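Local coordinates for protein adenylate kinase (Schistosoma mansoni, PDB 3UMF) that catalyses the reversible transfer of a phosphoryl group between ATP and AMP, giving two molecules of ADP and probably helping to balance the cell's adenine nucleotides, at residues 46-51 and 198-203; 76-81 and 86-91; 95-100 and 111-116; 99-104 and 128-133; 192-197 and 204-209. One frame throughout, in Å; residues are numbered along the deposited sequence.

Contact 1: residues 46-51 and 198-203; sequences CEKLVQ and GTVDAI
Lys48 reaches from helix 42-53 to the first turn of helix 200-212, where it meets Val200 and Asp201. Its amine forms a salt bridge with the Asp201 carboxylate, NZ to OD1 at 3.5 Å, a fairly long ion pair. Just short of that end, the Lys48 CE methylene rests on the Val200 methyl CG1 at 3.8 Å, and NZ itself lies 3.9 Å from the same CG1. A lysine suits the place because its aliphatic length can pass a valine while its charged tip goes on to an acid. Lys48 does not run straight: bends at chi2 (-136°) and chi3 (-63°) steer the amine to the acid, whose own side chain crosses it at about a right angle. Although the Asp201 side chain starts away from helix 42-53, its carboxylate turns back within range of the amine. Behind these residues Thr199 is the N-cap of helix 200-212, its OG1 accepting from Ala202 N at 3.1 Å, which caps the first turn, the one that carries Val200 and Asp201. Lys48 also makes a cation-pi contact with Phe204, so its charge has two kinds of partner. The salt bridge lies at the surface; beneath it Leu49 packs on Phe204, Val207 and Leu211 of the C-terminal helix, while Cys46 and Val50 face strands 56-58 and 110-114 of the central sheet.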
# COMPACT_ATOMS: atom_id res chain seq x y z
N CYS A 46 -0.16 8.86 -3.90
CA CYS A 46 -1.46 8.41 -3.41
C CYS A 46 -2.40 9.58 -3.11
O CYS A 46 -3.60 9.51 -3.39
CB CYS A 46 -1.31 7.53 -2.16
SG CYS A 46 -0.69 5.86 -2.47
N GLU A 47 -1.86 10.65 -2.54
CA GLU A 47 -2.65 11.84 -2.24
C GLU A 47 -3.19 12.46 -3.51
O GLU A 47 -4.35 12.86 -3.58
CB GLU A 47 -1.80 12.87 -1.50
CG GLU A 47 -1.44 12.50 -0.07
CD GLU A 47 -0.47 13.47 0.55
OE1 GLU A 47 -0.12 14.48 -0.11
OE2 GLU A 47 -0.04 13.24 1.71
N LYS A 48 -2.34 12.53 -4.53
CA LYS A 48 -2.71 13.14 -5.80
C LYS A 48 -3.73 12.29 -6.55
O LYS A 48 -4.63 12.83 -7.20
CB LYS A 48 -1.47 13.41 -6.65
CG LYS A 48 -0.40 14.20 -5.91
CD LYS A 48 0.19 15.30 -6.77
CE LYS A 48 0.89 14.75 -7.98
NZ LYS A 48 1.23 15.83 -8.94
N LEU A 49 -3.61 10.97 -6.44
CA LEU A 49 -4.57 10.06 -7.06
C LEU A 49 -5.96 10.21 -6.44
O LEU A 49 -6.96 10.27 -7.15
CB LEU A 49 -4.10 8.61 -6.93
CG LEU A 49 -2.95 8.18 -7.84
CD1 LEU A 49 -2.52 6.76 -7.49
CD2 LEU A 49 -3.36 8.27 -9.30
N VAL A 50 -6.01 10.26 -5.11
CA VAL A 50 -7.27 10.44 -4.39
C VAL A 50 -7.90 11.78 -4.74
O VAL A 50 -9.11 11.88 -4.88
CB VAL A 50 -7.06 10.33 -2.87
CG1 VAL A 50 -8.31 10.75 -2.11
CG2 VAL A 50 -6.66 8.92 -2.49
N GLN A 51 -7.07 12.80 -4.90
CA GLN A 51 -7.56 14.13 -5.25
C GLN A 51 -8.15 14.15 -6.66
O GLN A 51 -9.23 14.71 -6.87
CB GLN A 51 -6.45 15.17 -5.12
CG GLN A 51 -6.92 16.60 -5.32
CD GLN A 51 -5.79 17.61 -5.27
OE1 GLN A 51 -5.67 18.38 -4.32
NE2 GLN A 51 -4.95 17.60 -6.30
N GLY A 198 11.97 10.07 -11.51
CA GLY A 198 11.67 11.35 -12.12
C GLY A 198 11.01 12.32 -11.15
O GLY A 198 11.01 12.09 -9.94
N THR A 199 10.46 13.40 -11.69
CA THR A 199 9.78 14.40 -10.86
C THR A 199 8.41 13.92 -10.42
O THR A 199 7.89 12.93 -10.94
CB THR A 199 9.60 15.73 -11.62
OG1 THR A 199 8.72 15.53 -12.73
CG2 THR A 199 10.95 16.24 -12.12
N VAL A 200 7.81 14.62 -9.46
CA VAL A 200 6.49 14.26 -8.94
C VAL A 200 5.44 14.30 -10.05
O VAL A 200 4.61 13.40 -10.16
CB VAL A 200 6.08 15.18 -7.77
CG1 VAL A 200 4.64 14.89 -7.35
CG2 VAL A 200 7.02 14.99 -6.59
N ASP A 201 5.50 15.34 -10.88
CA ASP A 201 4.57 15.51 -12.00
C ASP A 201 4.74 14.46 -13.09
O ASP A 201 3.76 13.97 -13.65
CB ASP A 201 4.71 16.91 -12.60
CG ASP A 201 4.26 18.01 -11.65
OD1 ASP A 201 3.24 17.81 -10.95
OD2 ASP A 201 4.91 19.07 -11.61
N ALA A 202 5.99 14.12 -13.41
CA ALA A 202 6.27 13.12 -14.43
C ALA A 202 5.81 11.73 -13.99
O ALA A 202 5.28 10.95 -14.78
CB ALA A 202 7.75 13.10 -14.77
N ILE A 203 6.01 11.44 -12.71
CA ILE A 203 5.56 10.17 -12.14
C ILE A 203 4.04 10.09 -12.16
O ILE A 203 3.47 9.06 -12.52
CB ILE A 203 6.07 10.01 -10.68
CG1 ILE A 203 7.59 9.84 -10.67
CG2 ILE A 203 5.42 8.82 -10.01
CD1 ILE A 203 8.21 10.06 -9.30

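Contact 2: residues 76-81 and 86-91; sequences KELKAM and ELVPLE
Glu86 N donates to Met81 O at 2.9 Å with an N-H...O angle of 150°, a bond spanning five residues that closes the end of helix 73-84, after which the chain leaves in extended form across the side of the helix. The Met81 side chain fills the angle between helix and departing chain. A bend at chi3 (57°) directs its methyl CE to 3.6 Å from Leu87 O and to 3.7 Å from Pro89 CD, meeting the ring end-on at that carbon; an unbranched, flexible methionine fits such an uneven surface well. One turn earlier Leu78 brings CD2 to 3.8 Å from Val88 CG1, the two side chains crossing at about a right angle, and both also pack on Leu64 of helix 60-68. Pro89, the N-cap of helix 90-104, has no backbone N-H to leave without a partner. At the outer edge the Glu86 carboxylate lies beside Met81, OE1 to CG at 3.7 Å, while its OE2 pairs with Arg84. The contact is thus apolar where Leu78, Val88 and the Met81 methyl meet, with the charges of Glu86 and Arg84 at its margin. Arg84, also weakly paired with Glu77, probably offsets the repulsion between the two carboxylates, Glu77 OE2 and Glu86 OE1 being 5.5 Å apart.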
# COMPACT_ATOMS: atom_id res chain seq x y z
N LYS A 76 -9.37 -2.45 22.74
CA LYS A 76 -8.62 -2.33 23.98
C LYS A 76 -7.51 -3.37 24.04
O LYS A 76 -6.43 -3.12 24.57
CB LYS A 76 -9.54 -2.47 25.19
CG LYS A 76 -10.55 -1.33 25.34
CD LYS A 76 -11.43 -1.56 26.56
CE LYS A 76 -12.28 -0.33 26.87
NZ LYS A 76 -13.07 -0.50 28.12
N GLU A 77 -7.79 -4.56 23.50
CA GLU A 77 -6.79 -5.61 23.45
C GLU A 77 -5.74 -5.32 22.38
O GLU A 77 -4.56 -5.65 22.56
CB GLU A 77 -7.43 -6.98 23.22
CG GLU A 77 -6.43 -8.13 23.19
CD GLU A 77 -5.49 -8.12 24.39
OE1 GLU A 77 -5.97 -7.94 25.53
OE2 GLU A 77 -4.27 -8.28 24.20
N LEU A 78 -6.16 -4.71 21.28
CA LEU A 78 -5.22 -4.28 20.24
C LEU A 78 -4.21 -3.31 20.81
O LEU A 78 -3.01 -3.43 20.56
CB LEU A 78 -5.96 -3.61 19.08
CG LEU A 78 -6.45 -4.49 17.92
CD1 LEU A 78 -6.94 -3.61 16.78
CD2 LEU A 78 -5.35 -5.43 17.45
N LYS A 79 -4.71 -2.35 21.58
CA LYS A 79 -3.87 -1.32 22.20
C LYS A 79 -2.86 -1.94 23.17
O LYS A 79 -1.68 -1.57 23.16
CB LYS A 79 -4.75 -0.29 22.92
CG LYS A 79 -4.01 0.92 23.46
CD LYS A 79 -4.99 1.97 23.97
CE LYS A 79 -4.27 3.17 24.56
NZ LYS A 79 -3.45 2.80 25.74
N ALA A 80 -3.32 -2.88 23.98
CA ALA A 80 -2.44 -3.57 24.93
C ALA A 80 -1.38 -4.39 24.21
O ALA A 80 -0.24 -4.47 24.65
CB ALA A 80 -3.25 -4.45 25.87
N MET A 81 -1.77 -5.01 23.09
CA MET A 81 -0.83 -5.77 22.27
C MET A 81 0.23 -4.86 21.67
O MET A 81 1.42 -5.17 21.70
CB MET A 81 -1.57 -6.50 21.14
CG MET A 81 -2.38 -7.71 21.60
SD MET A 81 -3.60 -8.23 20.38
CE MET A 81 -2.55 -8.53 18.95
N GLU A 86 3.79 -6.44 20.53
CA GLU A 86 3.30 -7.66 19.90
C GLU A 86 2.82 -7.40 18.48
O GLU A 86 2.42 -6.28 18.13
CB GLU A 86 2.16 -8.27 20.71
CG GLU A 86 2.57 -8.94 22.01
CD GLU A 86 1.40 -9.61 22.69
OE1 GLU A 86 0.46 -10.03 21.98
OE2 GLU A 86 1.41 -9.73 23.94
N LEU A 87 2.86 -8.44 17.65
CA LEU A 87 2.41 -8.33 16.27
C LEU A 87 0.90 -8.43 16.18
O LEU A 87 0.28 -9.29 16.82
CB LEU A 87 3.04 -9.45 15.43
CG LEU A 87 3.86 -8.99 14.23
CD1 LEU A 87 5.18 -8.38 14.69
CD2 LEU A 87 4.10 -10.15 13.28
N VAL A 88 0.29 -7.55 15.40
CA VAL A 88 -1.14 -7.66 15.11
C VAL A 88 -1.34 -8.70 14.01
O VAL A 88 -0.73 -8.60 12.95
CB VAL A 88 -1.72 -6.31 14.66
CG1 VAL A 88 -3.23 -6.41 14.48
CG2 VAL A 88 -1.37 -5.23 15.68
N PRO A 89 -2.18 -9.72 14.28
CA PRO A 89 -2.40 -10.78 13.30
C PRO A 89 -2.96 -10.25 11.98
O PRO A 89 -3.68 -9.24 11.98
CB PRO A 89 -3.45 -11.67 13.99
CG PRO A 89 -3.25 -11.43 15.44
CD PRO A 89 -2.88 -9.98 15.55
N LEU A 90 -2.62 -10.91 10.88
CA LEU A 90 -3.09 -10.51 9.56
C LEU A 90 -4.62 -10.55 9.48
O LEU A 90 -5.23 -9.71 8.82
CB LEU A 90 -2.47 -11.41 8.49
CG LEU A 90 -3.00 -11.30 7.05
CD1 LEU A 90 -2.80 -9.90 6.49
CD2 LEU A 90 -2.32 -12.33 6.17
N GLU A 91 -5.21 -11.52 10.17
CA GLU A 91 -6.66 -11.70 10.19
C GLU A 91 -7.38 -10.46 10.72
O GLU A 91 -8.46 -10.11 10.24
CB GLU A 91 -7.04 -12.92 11.03
CG GLU A 91 -6.70 -14.27 10.38
CD GLU A 91 -5.21 -14.56 10.34
OE1 GLU A 91 -4.47 -14.02 11.20
OE2 GLU A 91 -4.77 -15.32 9.45

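Contact 3: residues 95-100 and 111-116; sequences ALLKEA and FLIDGY
Leu97 meets Ile113 and Tyr116 where helix 90-104 lies against the central sheet. From the helix its CB already heads for the strand; chi1 (-80°) places CG anti to the carbonyl carbon, and chi2 (169°) then spreads CD1 and CD2 toward the two partners. One prong, CD2, touches the methyl branch of Ile113, CG2, at 4.1 Å. The other, CD1, settles over one face of the Tyr116 ring, 4.2 Å from CZ and displaced toward the rim, in plain apolar packing. A leucine suits the spot because its two methyls can serve two different surfaces at once, while the beta-branched Ile113 is at home in a strand. Leu63 of helix 60-68 also packs on Leu97, and Leu90 and Leu94 reach the tyrosine from the same helix as Leu97, so several leucines surround the tyrosine side chain. The tyrosine is brought there by a type II turn from Ile113 to Tyr116, whose third position, Gly115, has a positive phi (69°) that glycine accepts readily. On the other side of the strand Asp114 pairs with Lys42 and accepts from His57. Lys42 is the lysine of the glycine-rich P-loop sequence, and the strand end carries the Asp-Gly-Tyr-Pro-Arg signature of adenylate kinases. Helix 90-104 belongs to the connection from strand 56-58 to the adjacent parallel strand 110-114, an alpha/beta pattern typical of P-loop nucleoside monophosphate kinases.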
# COMPACT_ATOMS: atom_id res chain seq x y z
N ALA A 95 -9.89 -8.16 8.40
CA ALA A 95 -11.27 -7.90 8.79
C ALA A 95 -11.58 -6.41 8.82
O ALA A 95 -12.67 -5.99 8.45
CB ALA A 95 -11.57 -8.53 10.15
N LEU A 96 -10.61 -5.60 9.25
CA LEU A 96 -10.79 -4.15 9.28
C LEU A 96 -10.90 -3.59 7.86
O LEU A 96 -11.73 -2.72 7.60
CB LEU A 96 -9.66 -3.47 10.05
CG LEU A 96 -9.62 -3.70 11.56
CD1 LEU A 96 -8.47 -2.94 12.20
CD2 LEU A 96 -10.95 -3.31 12.20
N LEU A 97 -10.05 -4.09 6.96
CA LEU A 97 -10.10 -3.69 5.55
C LEU A 97 -11.46 -4.00 4.94
O LEU A 97 -12.09 -3.13 4.35
CB LEU A 97 -9.01 -4.41 4.76
CG LEU A 97 -7.59 -3.86 4.84
CD1 LEU A 97 -6.60 -4.83 4.22
CD2 LEU A 97 -7.51 -2.50 4.16
N LYS A 98 -11.89 -5.25 5.09
CA LYS A 98 -13.17 -5.70 4.56
C LYS A 98 -14.32 -4.86 5.10
O LYS A 98 -15.22 -4.48 4.36
CB LYS A 98 -13.39 -7.17 4.92
CG LYS A 98 -14.60 -7.82 4.27
CD LYS A 98 -14.74 -9.27 4.72
CE LYS A 98 -15.62 -10.07 3.77
NZ LYS A 98 -15.69 -11.50 4.18
N GLU A 99 -14.27 -4.58 6.40
CA GLU A 99 -15.32 -3.80 7.05
C GLU A 99 -15.37 -2.38 6.49
O GLU A 99 -16.45 -1.83 6.27
CB GLU A 99 -15.11 -3.76 8.56
CG GLU A 99 -16.22 -3.07 9.32
CD GLU A 99 -15.76 -2.50 10.65
OE1 GLU A 99 -16.34 -1.49 11.10
OE2 GLU A 99 -14.82 -3.07 11.25
N ALA A 100 -14.20 -1.80 6.27
CA ALA A 100 -14.11 -0.45 5.72
C ALA A 100 -14.59 -0.39 4.26
O ALA A 100 -15.21 0.59 3.85
CB ALA A 100 -12.69 0.09 5.84
N PHE A 111 -10.56 1.49 -4.51
CA PHE A 111 -9.85 1.56 -3.25
C PHE A 111 -8.35 1.53 -3.49
O PHE A 111 -7.85 0.61 -4.14
CB PHE A 111 -10.25 0.39 -2.34
CG PHE A 111 -11.67 0.43 -1.87
CD1 PHE A 111 -12.69 -0.10 -2.64
CD2 PHE A 111 -11.99 1.01 -0.65
CE1 PHE A 111 -14.00 -0.05 -2.21
CE2 PHE A 111 -13.30 1.06 -0.21
CZ PHE A 111 -14.31 0.53 -0.99
N LEU A 112 -7.65 2.54 -3.00
CA LEU A 112 -6.20 2.51 -2.94
C LEU A 112 -5.81 1.97 -1.57
O LEU A 112 -6.14 2.58 -0.55
CB LEU A 112 -5.61 3.92 -3.10
CG LEU A 112 -5.46 4.53 -4.49
CD1 LEU A 112 -4.93 5.96 -4.37
CD2 LEU A 112 -4.54 3.70 -5.35
N ILE A 113 -5.13 0.83 -1.54
CA ILE A 113 -4.61 0.31 -0.29
C ILE A 113 -3.13 0.67 -0.19
O ILE A 113 -2.30 0.11 -0.91
CB ILE A 113 -4.75 -1.22 -0.16
CG1 ILE A 113 -6.03 -1.70 -0.84
CG2 ILE A 113 -4.70 -1.62 1.31
CD1 ILE A 113 -7.31 -1.31 -0.14
N ASP A 114 -2.82 1.58 0.72
CA ASP A 114 -1.47 2.14 0.83
C ASP A 114 -0.54 1.20 1.59
O ASP A 114 -0.80 0.85 2.75
CB ASP A 114 -1.54 3.51 1.53
CG ASP A 114 -0.29 4.34 1.32
OD1 ASP A 114 0.82 3.78 1.42
OD2 ASP A 114 -0.41 5.55 1.07
N GLY A 115 0.54 0.79 0.94
CA GLY A 115 1.55 -0.05 1.57
C GLY A 115 1.08 -1.46 1.86
O GLY A 115 1.44 -2.04 2.89
N TYR A 116 0.28 -2.02 0.96
CA TYR A 116 -0.26 -3.36 1.11
C TYR A 116 -0.42 -4.00 -0.27
O TYR A 116 -0.80 -3.31 -1.21
CB TYR A 116 -1.62 -3.30 1.83
CG TYR A 116 -2.16 -4.63 2.30
CD1 TYR A 116 -1.98 -5.05 3.62
CD2 TYR A 116 -2.87 -5.47 1.45
CE1 TYR A 116 -2.48 -6.27 4.06
CE2 TYR A 116 -3.37 -6.68 1.88
CZ TYR A 116 -3.17 -7.08 3.19
OH TYR A 116 -3.67 -8.29 3.63

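Contact 4: residues 99-104 and 128-133; sequences EAMIKL and KEVCPC
Two connections of the alpha/beta P-loop kinase fold meet here through Met101 of helix 90-104 and the pair Val130 and Cys131, on the way from helix 120-129 to strand 135-140. Val130 is the first residue to leave helical backbone angles, and it leads the chain toward strand 135-140. Met101 and Val130 reach for one another tip to tip: SD lies 3.8 Å from the Val130 methyl CG1, and CE is at 3.9 Å from that same methyl. Val130 has CG1 anti to its backbone nitrogen (chi1 -165°), which sends this branch toward the helix. Methionine suits this place, since its long thioether chain extends from the helix and its last torsion can swing the methyl to fit. Leu26, Val31 of strand 30-35, Leu58 and Phe111 also pack on the Met101 side chain, so the contact belongs to the buried layer between helix and sheet. Val130 shares Leu26 as a neighbour, and Cys131 also sits on Val31. Nearby, the backbone oxygen of Glu129 takes a weak hydrogen bond from Lys98, a polar tie between the same two elements. A small, weakly polar cysteine can be buried without needing a strong partner. The bend at chi3 of Met101 (55°) turns the methyl toward it, bringing CE to 3.9 Å from Cys131 SG.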
# COMPACT_ATOMS: atom_id res chain seq x y z
N GLU A 99 -14.27 -4.58 6.40
CA GLU A 99 -15.32 -3.80 7.05
C GLU A 99 -15.37 -2.38 6.49
O GLU A 99 -16.45 -1.83 6.27
CB GLU A 99 -15.11 -3.76 8.56
CG GLU A 99 -16.22 -3.07 9.32
CD GLU A 99 -15.76 -2.50 10.65
OE1 GLU A 99 -16.34 -1.49 11.10
OE2 GLU A 99 -14.82 -3.07 11.25
N ALA A 100 -14.20 -1.80 6.27
CA ALA A 100 -14.11 -0.45 5.72
C ALA A 100 -14.59 -0.39 4.26
O ALA A 100 -15.21 0.59 3.85
CB ALA A 100 -12.69 0.09 5.84
N MET A 101 -14.30 -1.44 3.49
CA MET A 101 -14.68 -1.48 2.08
C MET A 101 -16.19 -1.61 1.89
O MET A 101 -16.76 -0.95 1.01
CB MET A 101 -13.93 -2.60 1.35
CG MET A 101 -12.43 -2.37 1.26
SD MET A 101 -11.53 -3.75 0.52
CE MET A 101 -12.39 -3.92 -1.04
N ILE A 102 -16.83 -2.44 2.70
CA ILE A 102 -18.29 -2.62 2.66
C ILE A 102 -18.97 -1.30 2.98
O ILE A 102 -20.01 -0.95 2.41
CB ILE A 102 -18.75 -3.68 3.68
CG1 ILE A 102 -18.25 -5.07 3.25
CG2 ILE A 102 -20.26 -3.69 3.82
CD1 ILE A 102 -18.62 -6.17 4.23
N LYS A 103 -18.35 -0.55 3.88
CA LYS A 103 -18.86 0.72 4.37
C LYS A 103 -18.73 1.84 3.33
O LYS A 103 -19.51 2.79 3.35
CB LYS A 103 -18.10 1.09 5.65
CG LYS A 103 -18.72 2.19 6.50
CD LYS A 103 -17.78 2.57 7.63
CE LYS A 103 -18.54 3.09 8.84
NZ LYS A 103 -18.49 4.57 8.97
N LEU A 104 -17.76 1.72 2.43
CA LEU A 104 -17.44 2.81 1.51
C LEU A 104 -17.62 2.50 0.02
O LEU A 104 -17.37 3.37 -0.83
CB LEU A 104 -15.98 3.27 1.73
CG LEU A 104 -15.64 3.89 3.08
CD1 LEU A 104 -14.14 4.13 3.18
CD2 LEU A 104 -16.40 5.19 3.29
N LYS A 128 -8.74 -13.76 -1.52
CA LYS A 128 -9.65 -14.85 -1.16
C LYS A 128 -10.79 -14.35 -0.29
O LYS A 128 -11.96 -14.53 -0.62
CB LYS A 128 -8.90 -15.97 -0.43
CG LYS A 128 -9.79 -17.10 0.06
CD LYS A 128 -9.06 -18.09 0.98
CE LYS A 128 -9.18 -17.70 2.45
NZ LYS A 128 -7.87 -17.34 3.05
N GLU A 129 -10.43 -13.71 0.82
CA GLU A 129 -11.39 -13.29 1.83
C GLU A 129 -12.18 -12.04 1.44
O GLU A 129 -13.29 -11.83 1.92
CB GLU A 129 -10.67 -13.04 3.16
CG GLU A 129 -9.90 -14.23 3.70
CD GLU A 129 -10.71 -15.04 4.70
OE1 GLU A 129 -11.79 -15.53 4.33
OE2 GLU A 129 -10.25 -15.18 5.85
N VAL A 130 -11.60 -11.19 0.59
CA VAL A 130 -12.27 -9.95 0.21
C VAL A 130 -12.63 -9.92 -1.28
O VAL A 130 -13.76 -10.24 -1.65
CB VAL A 130 -11.41 -8.71 0.56
CG1 VAL A 130 -12.26 -7.45 0.51
CG2 VAL A 130 -10.80 -8.87 1.94
N CYS A 131 -11.67 -9.55 -2.12
CA CYS A 131 -11.86 -9.57 -3.57
C CYS A 131 -10.51 -9.48 -4.27
O CYS A 131 -9.55 -8.94 -3.72
CB CYS A 131 -12.78 -8.44 -4.02
SG CYS A 131 -12.13 -6.78 -3.75
N PRO A 132 -10.42 -10.03 -5.50
CA PRO A 132 -9.18 -9.96 -6.28
C PRO A 132 -8.82 -8.51 -6.57
O PRO A 132 -9.71 -7.68 -6.76
CB PRO A 132 -9.54 -10.68 -7.57
CG PRO A 132 -10.66 -11.60 -7.20
CD PRO A 132 -11.45 -10.83 -6.19
N CYS A 133 -7.53 -8.19 -6.61
CA CYS A 133 -7.13 -6.82 -6.89
C CYS A 133 -7.23 -6.52 -8.38
O CYS A 133 -7.19 -7.43 -9.21
CB CYS A 133 -5.71 -6.55 -6.37
SG CYS A 133 -4.38 -7.24 -7.36

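Contact 5: residues 192-197 and 204-209; sequences ITIDAS and FDKVNH
The last beta-alpha unit of the parallel sheet folds on itself here, Ile194 of edge strand 191-195 packing on Val207 and Lys206 of the C-terminal helix 200-212. Ile194 carries the contact. In its longer branch, chi1 (-61°) places CG1, and the bend at chi2 (-66°) brings CD1, against the Val207 methyl CG2, each at 3.8 Å; the shorter branch, CG2, comes to 4.2 Å from that same methyl. The side chains cross at about a right angle, and the small valine lets the helix come near: Ile194 CA and Val207 CA are 6.9 Å apart. Both residues are buried and also touch the neighbouring strand 135-140, Ile194 at Ile137 and Phe139, Val207 at Phe139. Isoleucine favours the extended backbone of a strand and offers a broad aliphatic face to the helix. At the margin Lys206 contributes only the base of its chain, CG at 4.0 Å from Ile194 CD1. Beyond this the lysine bends at chi2 and leads away, its amine forming a salt bridge with Glu210, so that methylenes pack and charge stays outside. Polar bonds occupy the link between strand and helix. Asp195, at the strand's end, makes an Asx turn, and the backbone oxygen of Ala196 is held by Arg149. Two donors of Ser197 converge on Asp195 OD1 from the same face of the carboxylate: OG at 2.7 Å, on the syn side, and the backbone N at 3.1 Å.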
# COMPACT_ATOMS: atom_id res chain seq x y z
N ILE A 192 1.92 -2.61 -12.24
CA ILE A 192 2.35 -1.40 -12.92
C ILE A 192 3.65 -0.94 -12.28
O ILE A 192 3.66 -0.40 -11.17
CB ILE A 192 1.30 -0.29 -12.81
CG1 ILE A 192 0.01 -0.70 -13.51
CG2 ILE A 192 1.83 1.01 -13.41
CD1 ILE A 192 -1.11 0.30 -13.36
N THR A 193 4.76 -1.17 -12.97
CA THR A 193 6.06 -0.77 -12.45
C THR A 193 6.35 0.66 -12.87
O THR A 193 6.56 0.95 -14.05
CB THR A 193 7.18 -1.71 -12.94
OG1 THR A 193 6.91 -3.04 -12.46
CG2 THR A 193 8.54 -1.26 -12.42
N ILE A 194 6.35 1.57 -11.89
CA ILE A 194 6.60 2.97 -12.17
C ILE A 194 8.04 3.33 -11.84
O ILE A 194 8.53 3.04 -10.75
CB ILE A 194 5.65 3.89 -11.37
CG1 ILE A 194 4.19 3.61 -11.75
CG2 ILE A 194 5.97 5.36 -11.63
CD1 ILE A 194 3.84 3.97 -13.19
N ASP A 195 8.73 3.93 -12.80
CA ASP A 195 10.06 4.48 -12.55
C ASP A 195 9.88 5.78 -11.77
O ASP A 195 9.48 6.80 -12.32
CB ASP A 195 10.78 4.75 -13.88
CG ASP A 195 12.19 5.29 -13.70
OD1 ASP A 195 12.60 5.58 -12.55
OD2 ASP A 195 12.90 5.44 -14.72
N ALA A 196 10.16 5.73 -10.47
CA ALA A 196 9.91 6.87 -9.60
C ALA A 196 11.15 7.74 -9.38
O ALA A 196 11.24 8.47 -8.40
CB ALA A 196 9.33 6.41 -8.26
N SER A 197 12.09 7.67 -10.32
CA SER A 197 13.31 8.48 -10.24
C SER A 197 13.10 9.87 -10.82
O SER A 197 13.94 10.76 -10.65
CB SER A 197 14.47 7.78 -10.96
OG SER A 197 14.25 7.76 -12.36
N PHE A 204 3.37 11.18 -11.78
CA PHE A 204 1.92 11.20 -11.71
C PHE A 204 1.29 11.01 -13.09
O PHE A 204 0.32 10.27 -13.24
CB PHE A 204 1.43 12.50 -11.07
CG PHE A 204 -0.06 12.54 -10.83
CD1 PHE A 204 -0.66 11.64 -9.96
CD2 PHE A 204 -0.85 13.48 -11.47
CE1 PHE A 204 -2.03 11.68 -9.74
CE2 PHE A 204 -2.22 13.52 -11.25
CZ PHE A 204 -2.81 12.62 -10.38
N ASP A 205 1.84 11.69 -14.09
CA ASP A 205 1.36 11.55 -15.46
C ASP A 205 1.51 10.12 -15.97
O ASP A 205 0.61 9.58 -16.62
CB ASP A 205 2.09 12.52 -16.39
CG ASP A 205 1.70 13.98 -16.15
OD1 ASP A 205 0.62 14.23 -15.58
OD2 ASP A 205 2.48 14.87 -16.55
N LYS A 206 2.65 9.50 -15.68
CA LYS A 206 2.90 8.11 -16.09
C LYS A 206 1.94 7.13 -15.41
O LYS A 206 1.42 6.22 -16.05
CB LYS A 206 4.35 7.72 -15.83
CG LYS A 206 4.72 6.31 -16.29
CD LYS A 206 4.47 6.13 -17.79
CE LYS A 206 5.03 4.81 -18.29
NZ LYS A 206 4.68 4.54 -19.71
N VAL A 207 1.72 7.33 -14.11
CA VAL A 207 0.78 6.49 -13.36
C VAL A 207 -0.61 6.53 -13.97
O VAL A 207 -1.26 5.50 -14.15
CB VAL A 207 0.70 6.92 -11.88
CG1 VAL A 207 -0.46 6.22 -11.19
CG2 VAL A 207 2.00 6.62 -11.16
N ASN A 208 -1.08 7.73 -14.30
CA ASN A 208 -2.40 7.89 -14.91
C ASN A 208 -2.48 7.26 -16.29
O ASN A 208 -3.53 6.75 -16.67
CB ASN A 208 -2.79 9.37 -14.97
CG ASN A 208 -2.98 9.98 -13.59
OD1 ASN A 208 -3.21 9.26 -12.61
ND2 ASN A 208 -2.90 11.30 -13.50
N HIS A 209 -1.38 7.30 -17.03
CA HIS A 209 -1.32 6.68 -18.35
C HIS A 209 -1.43 5.16 -18.24
O HIS A 209 -2.14 4.53 -19.02
CB HIS A 209 -0.01 7.06 -19.06
CG HIS A 209 0.11 6.50 -20.44
ND1 HIS A 209 0.79 5.34 -20.72
CD2 HIS A 209 -0.37 6.95 -21.63
CE1 HIS A 209 0.73 5.09 -22.01
NE2 HIS A 209 0.04 6.05 -22.59

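From the N terminus, contact 1 opens on the helix that the P-loop leads into and closes only near the C terminus, so its long loop takes in contacts 2, 3 and 4. Contact 2 closes a short local turn between helices 73-84 and 90-104. Contacts 3 and 4 then start from overlapping parts of helix 90-104, their centres about 7 Å apart, one tying it to strand 110-114 and the other to the end of helix 120-129. Contact 5 is local again but crosses contact 1, since 192-197 precedes and 204-209 follows 198-203. Contacts 1 and 5 thus attach helix 200-212 to helix 42-53 and to the sheet's edge, with contact 2 on the opposite side of the chain's centre.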